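PDB 4O4A: lipoprotein, putative from Bacillus anthracis, which is of unknown function but, as a putative lipoprotein, is probably held at the membrane by a lipid anchor and may itself bind lipid. Local coordinates for residues 26-31 with 81-86; 30-35 with 61-66; 75-80 with 118-123. All blocks are in the same frame, centred on the assembly; numbering follows the deposited sequence.

Interaction 1 (26-31 with 81-86); sequences ETTDTI and GTVNDL
T28 and D85 meet through a hydroxyl and a carboxylate: T28 OG1 donates to D85 OD1 over 2.6 Å, coming at the oxygen from above the carboxylate plane. The same hydroxyl accepts N84 N from 3.0 Å at an N-H...O angle of 159°, so one atom is gripped as donor and as acceptor. Threonine suits this buried spot because OG1, set between the backbone N and the carbonyl carbon (chi1 50°), faces 81-86, while the methyl CG2 turns to the carbonyl oxygen of G81. D85 OD1 is also approached by T30 N in a weak bond.

Next to this pair, N84 and D29 hold each other by two bonds. N84 OD1 takes D29 N at 2.8 Å, in the carbonyl plane and on a lone pair, and N84 ND2 donates a hydrogen bond to D29 OD1, also 2.8 Å away and nearly in the amide plane. An asparagine fits because it offers acceptor and donor side by side. The amide and carboxylate planes stand 60° apart, and the two bonds fix the rotation of the amide. D29 has positive phi and psi, which make the kink that interrupts regular pairing here.

Around the side chains lie main-chain bonds: T82 N to E26 O, T28 N to T82 O, and L86 N to T30 O, each 3.0 Å long. G81 has a phi that residues with a CB rarely adopt, and a CB there would also run into E26 O. T30 OG1 bonds back to T28 O, spanning the bend at D29, while D29 and I31 also bond by their backbones to S61. Beyond the kink, I31 and L86 form a parallel bridge, so the polar network sits at the point where strands 30-35 and 86-90 enter the five-stranded mixed sheet as parallel neighbours.

Interaction 2 (30-35 with 61-66); sequences TIYLIP and SVVTFA
L33 lays its CD1 methyl over V62, reaching CG1 at 3.6 Å, and touches T64 OG1 at the same distance; the L33 and V62 side chains run obliquely over one another. With its CG beside the backbone N (chi1 -55°), the leucine leans back along the neighbouring strand to V62. I31 lies on this same face, CG2 toward V62 CG1, and both I31 and V62 also touch E57.

The backbones are joined as parallel beta strands, 19° apart in direction. I31 N to S61 O, V63 N to I31 O, L33 N to V63 O and F65 N to L33 O are nearly straight bonds, the last of 3.0 Å. The alternate residues of 30-35 turn their backbone groups to strand 86-90, so this is an inner strand of a mixed sheet, and branched and aromatic residues suit the buried positions 30-34.

On the other face Y32 sits beside V63, CD1 to CB at 3.8 Å, both pointing the same way, and T30 CG2 rests over one face of the Y32 ring, toward its rim. F65 continues this layer: its CE2 comes within 3.9 Å of Y32 CD1, its CD2 meets I34 CG1, and V63 CG1 lies over a face of its ring. V63, I34 and F65 all press on strand 40-45 of the second sheet. P35 crosses F65 at about a right angle, its CD 4.0 Å from F65 CB.

Interaction 3 (75-80 with 118-123); sequences TKNMKF and EFPFAN
The long loop between strands 70-72 and 86-90 passes here across strand 117-126, an inner strand of the four-stranded mixed sheet, and P120 is where the two meet. The alternation of a beta strand explains the division of labour: P120 is directed at the loop, while F119 and F121 on either side of it point away and reach methionines of helix 149-166. One side of the strand therefore faces the helix and the other the loop. A proline can be accommodated in the strand because its oxygen still takes part in the sheet, in a backbone bond with Y46, although its nitrogen has no hydrogen to give.

Three successive loop residues close on the pyrrolidine ring. K76 contributes only its backbone, with O lying 3.6 Å from P120 CG, while its CB is directed away from the strand. N77 brings its side-chain amide obliquely across the CB-CG side of the ring: OD1 is 3.5 Å from P120 CB, and ND2 is 4.0 Å from P120 CG. With CG anti to the backbone N (chi1 -159°), the amide is carried out to the proline. This is van der Waals contact between a polar group and a compact hydrocarbon ring, and the two segments share no hydrogen bond.

M78, a selenomethionine in the crystal, supplies the apolar part. A long flexible side chain suits the place because CB already points toward the strand and the bent chain carries the terminal methyl on to P120; it also touches Y46 and T109. The loop is held nearby by T75, whose OG1 bonds to L54 N. The contact buries a modest 173 Å² in all. At its far end M78 CE lies 4.1 Å from P120 CB and 4.2 Å from the carbonyl oxygen of F121.

In the fold
From the N terminus, the chain enters at 26-31 and runs straight into strand 30-35, so interactions 1 and 2 begin in the same stretch and share T30 and I31. Interaction 2 closes first, on 61-66, and is nested within the wider loop that interaction 1 closes on 81-86; together they place strand 30-35 between its two parallel neighbours. Interaction 3 opens at 75-80, after interaction 2 has closed but before interaction 1 has, and ends at 118-123, so it crosses interaction 1 and follows interaction 2 in series. It ties the loop leading into 81-86 to the four-stranded sheet, and K79 in that loop packs against T28.

Interaction 1 (26-31 with 81-86)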
loop_
_atom_site.group_PDB
_atom_site.type_symbol
_atom_site.label_atom_id
_atom_site.label_comp_id
_atom_site.label_asym_id
_atom_site.label_seq_id
_atom_site.Cartn_x
_atom_site.Cartn_y
_atom_site.Cartn_z
ATOM N N GLU B 26 15.799 30.490 33.742
ATOM C CA GLU B 26 15.432 30.414 32.334
ATOM C C GLU B 26 14.499 29.256 32.073
ATOM O O GLU B 26 14.822 28.124 32.415
ATOM C CB GLU B 26 16.676 30.230 31.468
ATOM C CG GLU B 26 17.485 31.503 31.310
ATOM C CD GLU B 26 16.845 32.509 30.365
ATOM O OE1 GLU B 26 15.763 32.221 29.823
ATOM O OE2 GLU B 26 17.435 33.587 30.149
ATOM N N THR B 27 13.338 29.553 31.494
ATOM C CA THR B 27 12.371 28.538 31.099
ATOM C C THR B 27 11.993 28.730 29.620
ATOM O O THR B 27 12.336 29.740 29.007
ATOM C CB THR B 27 11.105 28.555 31.986
ATOM O OG1 THR B 27 10.466 29.822 31.882
ATOM C CG2 THR B 27 11.446 28.305 33.440
ATOM N N THR B 28 11.286 27.762 29.054
ATOM C CA THR B 28 10.903 27.813 27.625
ATOM C C THR B 28 9.706 28.707 27.323
ATOM O O THR B 28 9.560 29.164 26.197
ATOM C CB THR B 28 10.650 26.404 27.012
ATOM O OG1 THR B 28 9.762 25.648 27.848
ATOM C CG2 THR B 28 11.975 25.651 26.855
ATOM N N ASP B 29 8.843 28.908 28.318
ATOM C CA ASP B 29 7.683 29.764 28.207
ATOM C C ASP B 29 7.046 29.814 26.834
ATOM O O ASP B 29 7.032 30.875 26.201
ATOM C CB ASP B 29 8.103 31.178 28.581
ATOM C CG ASP B 29 8.678 31.266 29.952
ATOM O OD1 ASP B 29 8.294 30.446 30.814
ATOM O OD2 ASP B 29 9.492 32.186 30.182
ATOM N N THR B 30 6.547 28.683 26.347
ATOM C CA THR B 30 5.855 28.679 25.067
ATOM C C THR B 30 4.487 28.000 25.173
ATOM O O THR B 30 4.343 26.971 25.815
ATOM C CB THR B 30 6.673 27.997 23.974
ATOM O OG1 THR B 30 7.925 28.665 23.866
ATOM C CG2 THR B 30 5.940 28.067 22.626
ATOM N N ILE B 31 3.504 28.604 24.518
ATOM C CA ILE B 31 2.155 28.091 24.461
ATOM C C ILE B 31 1.902 27.685 23.027
ATOM O O ILE B 31 2.121 28.484 22.114
ATOM C CB ILE B 31 1.132 29.169 24.836
ATOM C CG1 ILE B 31 1.190 29.441 26.330
ATOM C CG2 ILE B 31 -0.272 28.722 24.474
ATOM C CD1 ILE B 31 0.284 30.566 26.783
ATOM N N GLY B 81 15.578 26.452 27.896
ATOM C CA GLY B 81 15.646 26.383 29.355
ATOM C C GLY B 81 14.821 25.262 29.903
ATOM O O GLY B 81 14.541 24.289 29.202
ATOM N N THR B 82 14.410 25.389 31.151
ATOM C CA THR B 82 13.580 24.371 31.753
ATOM C C THR B 82 12.238 24.358 31.007
ATOM O O THR B 82 11.585 25.384 30.909
ATOM C CB THR B 82 13.356 24.648 33.244
ATOM O OG1 THR B 82 14.607 24.618 33.935
ATOM C CG2 THR B 82 12.407 23.610 33.857
ATOM N N VAL B 83 11.832 23.195 30.488
ATOM C CA VAL B 83 10.589 23.104 29.726
ATOM C C VAL B 83 9.360 23.282 30.592
ATOM O O VAL B 83 9.113 22.499 31.509
ATOM C CB VAL B 83 10.466 21.762 28.985
ATOM C CG1 VAL B 83 9.128 21.680 28.241
ATOM C CG2 VAL B 83 11.625 21.589 28.016
ATOM N N ASN B 84 8.597 24.328 30.314
ATOM C CA ASN B 84 7.348 24.567 31.034
ATOM C C ASN B 84 6.273 24.963 30.020
ATOM O O ASN B 84 5.394 25.741 30.321
ATOM C CB ASN B 84 7.522 25.670 32.068
ATOM C CG ASN B 84 7.764 27.004 31.423
ATOM O OD1 ASN B 84 8.320 27.064 30.319
ATOM N ND2 ASN B 84 7.343 28.078 32.082
ATOM N N ASP B 85 6.309 24.361 28.843
ATOM C CA ASP B 85 5.367 24.700 27.787
ATOM C C ASP B 85 3.953 24.202 28.080
ATOM O O ASP B 85 3.770 23.242 28.809
ATOM C CB ASP B 85 5.835 24.109 26.460
ATOM C CG ASP B 85 7.232 24.578 26.059
ATOM O OD1 ASP B 85 7.634 25.716 26.422
ATOM O OD2 ASP B 85 7.913 23.802 25.350
ATOM N N LEU B 86 2.964 24.889 27.520
ATOM C CA LEU B 86 1.557 24.526 27.656
ATOM C C LEU B 86 0.985 24.271 26.268
ATOM O O LEU B 86 1.381 24.914 25.293
ATOM C CB LEU B 86 0.784 25.637 28.340
ATOM C CG LEU B 86 1.230 25.947 29.773
ATOM C CD1 LEU B 86 0.511 27.169 30.308
ATOM C CD2 LEU B 86 0.998 24.742 30.684
#

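Interaction 2 (30-35 with 61-66)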
loop_
_atom_site.group_PDB
_atom_site.type_symbol
_atom_site.label_atom_id
_atom_site.label_comp_id
_atom_site.label_asym_id
_atom_site.label_seq_id
_atom_site.Cartn_x
_atom_site.Cartn_y
_atom_site.Cartn_z
ATOM N N THR B 30 6.547 28.683 26.347
ATOM C CA THR B 30 5.855 28.679 25.067
ATOM C C THR B 30 4.487 28.000 25.173
ATOM O O THR B 30 4.343 26.971 25.815
ATOM C CB THR B 30 6.673 27.997 23.974
ATOM O OG1 THR B 30 7.925 28.665 23.866
ATOM C CG2 THR B 30 5.940 28.067 22.626
ATOM N N ILE B 31 3.504 28.604 24.518
ATOM C CA ILE B 31 2.155 28.091 24.461
ATOM C C ILE B 31 1.902 27.685 23.027
ATOM O O ILE B 31 2.121 28.484 22.114
ATOM C CB ILE B 31 1.132 29.169 24.836
ATOM C CG1 ILE B 31 1.190 29.441 26.330
ATOM C CG2 ILE B 31 -0.272 28.722 24.474
ATOM C CD1 ILE B 31 0.284 30.566 26.783
ATOM N N TYR B 32 1.459 26.451 22.824
ATOM C CA TYR B 32 1.172 25.965 21.487
ATOM C C TYR B 32 -0.325 25.823 21.329
ATOM O O TYR B 32 -0.963 25.148 22.119
ATOM C CB TYR B 32 1.843 24.614 21.246
ATOM C CG TYR B 32 3.344 24.673 21.287
ATOM C CD1 TYR B 32 4.078 24.932 20.138
ATOM C CD2 TYR B 32 4.040 24.487 22.477
ATOM C CE1 TYR B 32 5.467 24.981 20.177
ATOM C CE2 TYR B 32 5.424 24.548 22.533
ATOM C CZ TYR B 32 6.132 24.790 21.381
ATOM O OH TYR B 32 7.499 24.840 21.428
ATOM N N LEU B 33 -0.875 26.462 20.303
ATOM C CA LEU B 33 -2.297 26.380 20.018
ATOM C C LEU B 33 -2.498 25.542 18.773
ATOM O O LEU B 33 -2.063 25.918 17.687
ATOM C CB LEU B 33 -2.867 27.766 19.799
ATOM C CG LEU B 33 -2.600 28.733 20.946
ATOM C CD1 LEU B 33 -3.202 30.091 20.638
ATOM C CD2 LEU B 33 -3.154 28.199 22.255
ATOM N N ILE B 34 -3.131 24.389 18.943
ATOM C CA ILE B 34 -3.385 23.482 17.849
ATOM C C ILE B 34 -4.875 23.481 17.475
ATOM O O ILE B 34 -5.741 23.427 18.342
ATOM C CB ILE B 34 -3.030 22.016 18.233
ATOM C CG1 ILE B 34 -1.545 21.831 18.526
ATOM C CG2 ILE B 34 -3.388 21.075 17.100
ATOM C CD1 ILE B 34 -1.110 22.287 19.886
ATOM N N PRO B 35 -5.187 23.527 16.180
ATOM C CA PRO B 35 -6.600 23.406 15.826
ATOM C C PRO B 35 -7.141 22.078 16.347
ATOM O O PRO B 35 -6.525 21.040 16.134
ATOM C CB PRO B 35 -6.574 23.440 14.302
ATOM C CG PRO B 35 -5.399 24.294 13.988
ATOM C CD PRO B 35 -4.368 23.938 15.031
ATOM N N SER B 61 5.363 32.823 24.959
ATOM C CA SER B 61 5.317 33.138 23.536
ATOM C C SER B 61 4.222 32.242 23.031
ATOM O O SER B 61 4.050 31.138 23.537
ATOM C CB SER B 61 6.630 32.807 22.830
ATOM O OG SER B 61 7.702 33.565 23.348
ATOM N N VAL B 62 3.470 32.692 22.044
ATOM C CA VAL B 62 2.333 31.902 21.578
ATOM C C VAL B 62 2.482 31.459 20.145
ATOM O O VAL B 62 2.548 32.283 19.252
ATOM C CB VAL B 62 1.021 32.699 21.694
ATOM C CG1 VAL B 62 -0.173 31.822 21.347
ATOM C CG2 VAL B 62 0.857 33.250 23.095
ATOM N N VAL B 63 2.514 30.146 19.947
ATOM C CA VAL B 63 2.604 29.567 18.627
ATOM C C VAL B 63 1.226 29.107 18.234
ATOM O O VAL B 63 0.630 28.283 18.916
ATOM C CB VAL B 63 3.552 28.362 18.580
ATOM C CG1 VAL B 63 3.460 27.673 17.224
ATOM C CG2 VAL B 63 4.980 28.793 18.853
ATOM N N THR B 64 0.720 29.652 17.135
ATOM C CA THR B 64 -0.587 29.289 16.619
ATOM C C THR B 64 -0.390 28.548 15.332
ATOM O O THR B 64 0.136 29.099 14.371
ATOM C CB THR B 64 -1.450 30.517 16.333
ATOM O OG1 THR B 64 -1.773 31.164 17.565
ATOM C CG2 THR B 64 -2.731 30.111 15.659
ATOM N N PHE B 65 -0.785 27.286 15.315
ATOM C CA PHE B 65 -0.641 26.491 14.120
ATOM C C PHE B 65 -1.788 26.753 13.182
ATOM O O PHE B 65 -2.908 26.977 13.600
ATOM C CB PHE B 65 -0.576 24.990 14.444
ATOM C CG PHE B 65 0.690 24.578 15.133
ATOM C CD1 PHE B 65 1.872 24.462 14.417
ATOM C CD2 PHE B 65 0.706 24.301 16.495
ATOM C CE1 PHE B 65 3.054 24.091 15.041
ATOM C CE2 PHE B 65 1.883 23.925 17.131
ATOM C CZ PHE B 65 3.059 23.820 16.403
ATOM N N ALA B 66 -1.492 26.708 11.898
ATOM C CA ALA B 66 -2.508 26.847 10.900
ATOM C C ALA B 66 -3.220 25.488 10.804
ATOM O O ALA B 66 -2.797 24.501 11.412
ATOM C CB ALA B 66 -1.880 27.217 9.572
#

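Interaction 3 (75-80 with 118-123)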
loop_
_atom_site.group_PDB
_atom_site.type_symbol
_atom_site.label_atom_id
_atom_site.label_comp_id
_atom_site.label_asym_id
_atom_site.label_seq_id
_atom_site.Cartn_x
_atom_site.Cartn_y
_atom_site.Cartn_z
ATOM N N THR B 75 10.080 35.447 14.610
ATOM C CA THR B 75 10.797 35.423 15.876
ATOM C C THR B 75 12.115 34.710 15.599
ATOM O O THR B 75 12.112 33.652 15.005
ATOM C CB THR B 75 9.981 34.706 16.964
ATOM O OG1 THR B 75 8.785 35.458 17.230
ATOM C CG2 THR B 75 10.785 34.568 18.243
ATOM N N LYS B 76 13.234 35.310 16.012
ATOM C CA LYS B 76 14.562 34.753 15.710
ATOM C C LYS B 76 14.748 33.280 16.022
ATOM O O LYS B 76 15.213 32.534 15.182
ATOM C CB LYS B 76 15.726 35.617 16.259
ATOM C CG LYS B 76 15.985 36.839 15.370
ATOM C CD LYS B 76 17.315 37.574 15.567
ATOM C CE LYS B 76 17.531 38.115 16.984
ATOM N NZ LYS B 76 18.848 38.806 17.124
ATOM N N ASN B 77 14.376 32.843 17.203
ATOM C CA ASN B 77 14.556 31.436 17.524
ATOM C C ASN B 77 13.610 31.000 18.618
ATOM O O ASN B 77 12.910 31.828 19.220
ATOM C CB ASN B 77 16.017 31.184 17.935
ATOM C CG ASN B 77 16.431 29.729 17.808
ATOM O OD1 ASN B 77 15.598 28.829 17.703
ATOM N ND2 ASN B 77 17.732 29.496 17.754
HETATM N N MSE B 78 13.590 29.697 18.863
HETATM C CA MSE B 78 12.796 29.141 19.918
HETATM C C MSE B 78 13.485 29.441 21.221
HETATM O O MSE B 78 14.677 29.771 21.279
HETATM C CB MSE B 78 12.593 27.641 19.714
HETATM C CG MSE B 78 13.855 26.837 20.014
HETATM SE SE MSE B 78 13.946 25.268 18.847
HETATM C CE MSE B 78 15.560 25.649 17.795
ATOM N N LYS B 79 12.719 29.313 22.284
ATOM C CA LYS B 79 13.217 29.580 23.606
ATOM C C LYS B 79 13.889 28.342 24.162
ATOM O O LYS B 79 13.630 27.204 23.734
ATOM C CB LYS B 79 12.098 30.062 24.528
ATOM C CG LYS B 79 11.780 31.554 24.413
ATOM C CD LYS B 79 10.779 32.008 25.472
ATOM C CE LYS B 79 10.298 33.418 25.202
ATOM N NZ LYS B 79 9.123 33.760 26.055
ATOM N N PHE B 80 14.778 28.586 25.111
ATOM C CA PHE B 80 15.547 27.540 25.747
ATOM C C PHE B 80 15.484 27.610 27.258
ATOM O O PHE B 80 15.340 28.676 27.829
ATOM C CB PHE B 80 16.989 27.655 25.288
ATOM C CG PHE B 80 17.150 27.505 23.812
ATOM C CD1 PHE B 80 17.033 26.260 23.202
ATOM C CD2 PHE B 80 17.404 28.616 23.024
ATOM C CE1 PHE B 80 17.174 26.131 21.828
ATOM C CE2 PHE B 80 17.545 28.497 21.655
ATOM C CZ PHE B 80 17.429 27.252 21.055
ATOM N N GLU B 118 19.569 31.106 7.771
ATOM C CA GLU B 118 19.258 29.974 8.644
ATOM C C GLU B 118 17.871 30.057 9.243
ATOM O O GLU B 118 17.477 31.088 9.762
ATOM C CB GLU B 118 20.268 29.888 9.770
ATOM C CG GLU B 118 21.691 29.745 9.280
ATOM C CD GLU B 118 22.686 29.609 10.407
ATOM O OE1 GLU B 118 23.822 30.104 10.241
ATOM O OE2 GLU B 118 22.330 29.037 11.457
ATOM N N PHE B 119 17.134 28.956 9.146
ATOM C CA PHE B 119 15.804 28.857 9.702
ATOM C C PHE B 119 15.810 27.787 10.762
ATOM O O PHE B 119 15.850 26.603 10.437
ATOM C CB PHE B 119 14.756 28.435 8.658
ATOM C CG PHE B 119 14.621 29.371 7.490
ATOM C CD1 PHE B 119 13.866 30.528 7.587
ATOM C CD2 PHE B 119 15.205 29.058 6.275
ATOM C CE1 PHE B 119 13.723 31.371 6.501
ATOM C CE2 PHE B 119 15.064 29.891 5.183
ATOM C CZ PHE B 119 14.317 31.047 5.293
ATOM N N PRO B 120 15.788 28.184 12.034
ATOM C CA PRO B 120 15.667 27.147 13.046
ATOM C C PRO B 120 14.271 26.561 12.962
ATOM O O PRO B 120 13.328 27.278 12.620
ATOM C CB PRO B 120 15.849 27.902 14.378
ATOM C CG PRO B 120 16.267 29.282 14.028
ATOM C CD PRO B 120 15.855 29.531 12.609
ATOM N N PHE B 121 14.118 25.287 13.293
ATOM C CA PHE B 121 12.788 24.669 13.264
ATOM C C PHE B 121 12.580 23.664 14.374
ATOM O O PHE B 121 13.530 23.214 15.029
ATOM C CB PHE B 121 12.573 23.956 11.946
ATOM C CG PHE B 121 13.562 22.853 11.694
ATOM C CD1 PHE B 121 13.375 21.607 12.245
ATOM C CD2 PHE B 121 14.682 23.070 10.904
ATOM C CE1 PHE B 121 14.284 20.595 12.019
ATOM C CE2 PHE B 121 15.595 22.061 10.676
ATOM C CZ PHE B 121 15.396 20.823 11.238
ATOM N N ALA B 122 11.317 23.297 14.561
ATOM C CA ALA B 122 10.951 22.328 15.553
ATOM C C ALA B 122 9.913 21.388 14.992
ATOM O O ALA B 122 8.974 21.806 14.310
ATOM C CB ALA B 122 10.417 23.021 16.791
ATOM N N ASN B 123 10.087 20.108 15.300
ATOM C CA ASN B 123 9.169 19.071 14.885
ATOM C C ASN B 123 8.472 18.492 16.077
ATOM O O ASN B 123 9.114 17.990 17.003
ATOM C CB ASN B 123 9.913 17.964 14.165
ATOM C CG ASN B 123 10.256 18.321 12.757
ATOM O OD1 ASN B 123 9.367 18.550 11.954
ATOM N ND2 ASN B 123 11.549 18.327 12.429
#